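PDB 2XHS: nuclear hormone receptor FTZ-F1 from Drosophila melanogaster, which is a nuclear receptor, probably a transcription factor, whose ligand-binding domain binds a Fushi tarazu peptide. Local coordinates for residues 25-30 with 97-102. Residues are numbered along the deposited sequence; the frame is centred on the assembly and turned at random.
Sequences REWQTQ and LHHRIH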
# COMPACT_ATOMS: atom_id res chain seq x y z
N ARG A 25 -9.16 6.08 -8.90
CA ARG A 25 -10.02 7.21 -8.71
C ARG A 25 -10.68 7.23 -7.37
O ARG A 25 -10.82 8.26 -6.75
CB ARG A 25 -11.06 7.24 -9.80
CG ARG A 25 -10.65 8.07 -10.98
CD ARG A 25 -11.84 8.52 -11.78
NE ARG A 25 -11.58 8.34 -13.20
CZ ARG A 25 -12.29 7.55 -13.99
NH1 ARG A 25 -13.33 6.91 -13.50
NH2 ARG A 25 -11.99 7.44 -15.26
N GLU A 26 -11.11 6.07 -6.94
CA GLU A 26 -11.78 5.96 -5.69
C GLU A 26 -10.83 6.33 -4.59
O GLU A 26 -11.21 6.94 -3.62
CB GLU A 26 -12.25 4.55 -5.51
CG GLU A 26 -13.40 4.42 -4.61
CD GLU A 26 -13.88 3.02 -4.60
OE1 GLU A 26 -13.45 2.25 -5.47
OE2 GLU A 26 -14.70 2.68 -3.73
N TRP A 27 -9.59 5.94 -4.74
CA TRP A 27 -8.63 6.24 -3.73
C TRP A 27 -8.41 7.69 -3.54
O TRP A 27 -8.40 8.16 -2.45
CB TRP A 27 -7.31 5.65 -4.16
CG TRP A 27 -6.32 5.61 -3.11
CD1 TRP A 27 -6.15 4.62 -2.22
CD2 TRP A 27 -5.32 6.57 -2.83
NE1 TRP A 27 -5.12 4.90 -1.40
CE2 TRP A 27 -4.59 6.10 -1.76
CE3 TRP A 27 -4.98 7.79 -3.39
CZ2 TRP A 27 -3.54 6.80 -1.24
CZ3 TRP A 27 -3.96 8.47 -2.87
CH2 TRP A 27 -3.25 7.98 -1.81
N GLN A 28 -8.16 8.41 -4.60
CA GLN A 28 -8.00 9.84 -4.50
C GLN A 28 -9.29 10.48 -4.08
O GLN A 28 -9.30 11.45 -3.37
CB GLN A 28 -7.47 10.44 -5.79
CG GLN A 28 -7.60 11.95 -5.87
CD GLN A 28 -6.62 12.59 -6.81
OE1 GLN A 28 -6.93 13.56 -7.50
NE2 GLN A 28 -5.41 12.07 -6.82
N THR A 29 -10.40 9.97 -4.55
CA THR A 29 -11.64 10.58 -4.18
C THR A 29 -11.87 10.45 -2.72
O THR A 29 -12.23 11.38 -2.06
CB THR A 29 -12.78 9.89 -4.83
OG1 THR A 29 -12.55 9.87 -6.23
CG2 THR A 29 -13.99 10.65 -4.60
N GLN A 30 -11.66 9.26 -2.22
CA GLN A 30 -11.86 9.00 -0.84
C GLN A 30 -10.95 9.86 -0.06
O GLN A 30 -11.26 10.25 1.02
CB GLN A 30 -11.53 7.57 -0.53
CG GLN A 30 -12.70 6.67 -0.40
CD GLN A 30 -12.26 5.27 -0.24
OE1 GLN A 30 -11.11 5.02 0.07
NE2 GLN A 30 -13.15 4.34 -0.48
N LEU A 97 3.86 5.12 -3.25
CA LEU A 97 4.84 5.22 -4.26
C LEU A 97 4.12 5.27 -5.56
O LEU A 97 4.49 5.97 -6.44
CB LEU A 97 5.77 4.05 -4.20
CG LEU A 97 7.00 4.42 -3.42
CD1 LEU A 97 7.75 3.22 -3.13
CD2 LEU A 97 7.81 5.30 -4.25
N HIS A 98 3.07 4.50 -5.68
CA HIS A 98 2.32 4.47 -6.89
C HIS A 98 1.65 5.76 -7.27
O HIS A 98 1.66 6.16 -8.38
CB HIS A 98 1.29 3.41 -6.70
CG HIS A 98 0.18 3.42 -7.69
ND1 HIS A 98 -1.13 3.53 -7.32
CD2 HIS A 98 0.18 3.26 -9.02
CE1 HIS A 98 -1.89 3.48 -8.39
NE2 HIS A 98 -1.11 3.32 -9.43
N HIS A 99 0.98 6.38 -6.34
CA HIS A 99 0.30 7.61 -6.61
C HIS A 99 1.16 8.78 -6.85
O HIS A 99 0.85 9.65 -7.60
CB HIS A 99 -0.69 7.88 -5.51
CG HIS A 99 -1.80 6.90 -5.50
ND1 HIS A 99 -2.83 6.95 -6.41
CD2 HIS A 99 -2.03 5.82 -4.74
CE1 HIS A 99 -3.65 5.95 -6.19
NE2 HIS A 99 -3.19 5.26 -5.17
N ARG A 100 2.25 8.84 -6.14
CA ARG A 100 3.13 9.94 -6.27
C ARG A 100 3.67 9.92 -7.65
O ARG A 100 3.88 10.94 -8.24
CB ARG A 100 4.24 9.81 -5.28
CG ARG A 100 4.53 11.05 -4.56
CD ARG A 100 5.95 11.09 -4.17
NE ARG A 100 6.34 12.38 -3.64
CZ ARG A 100 7.58 12.82 -3.62
NH1 ARG A 100 8.54 12.07 -4.08
NH2 ARG A 100 7.85 13.99 -3.12
N ILE A 101 3.97 8.74 -8.15
CA ILE A 101 4.52 8.66 -9.48
C ILE A 101 3.52 8.60 -10.58
O ILE A 101 3.59 9.34 -11.51
CB ILE A 101 5.29 7.40 -9.66
CG1 ILE A 101 6.67 7.50 -9.07
CG2 ILE A 101 5.46 7.17 -11.08
CD1 ILE A 101 7.26 6.21 -8.75
N HIS A 102 2.62 7.65 -10.51
CA HIS A 102 1.60 7.50 -11.52
C HIS A 102 0.57 8.58 -11.64
O HIS A 102 0.17 8.89 -12.71
CB HIS A 102 0.89 6.20 -11.34
CG HIS A 102 1.78 5.01 -11.35
ND1 HIS A 102 2.82 4.88 -12.23
CD2 HIS A 102 1.78 3.89 -10.61
CE1 HIS A 102 3.44 3.75 -12.00
NE2 HIS A 102 2.82 3.13 -11.03
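W27 and H99 both point at the facing helix, and their first torsions set the rings: CG of W27 stands anti to the backbone N (chi1 -167°), beside the carbonyl carbon, whereas CG of H99 lies anti to the carbonyl carbon and beside the backbone N (chi1 -67°). The two side chains advance from opposite directions, and their rings come to rest face on face. The result is a compact example of how a single aromatic pair can carry the contact between two short helical segments: an offset stack between the six-membered ring of W27 and the imidazole of H99, with centroids 3.8 Å apart and planes only 8° from parallel. Because the stack is displaced, the two rings overlap unequally. CE3 of W27 lies over the middle of the imidazole, while NE2 of H99 sits almost directly above CD2 of W27, the fusion carbon of the indole, 3.4 Å away, and so toward the rim of the six-membered ring. CG and CD2 of H99 reach on over the benzo part, CG being 3.7 Å from CZ3 of W27. On its other face the imidazole has ND1 of H98, 3.4 Å above the plane and over its centre, so that H99 is sandwiched between its helix neighbour and the indole. With an alanine at W27, H99 would probably lose the flat surface that covers one of its faces and be freer to turn about its side-chain bonds. The stack links helix 24-39, near its start, to the C-terminal part of the long helix 77-102 of this helical ligand-binding domain. Around it, D24 of helix 24-39 touches both H98 and H99, the ring of H98 also stacks with Y151 of helix 148-159, and L97 and I101 pack against helix 135-143.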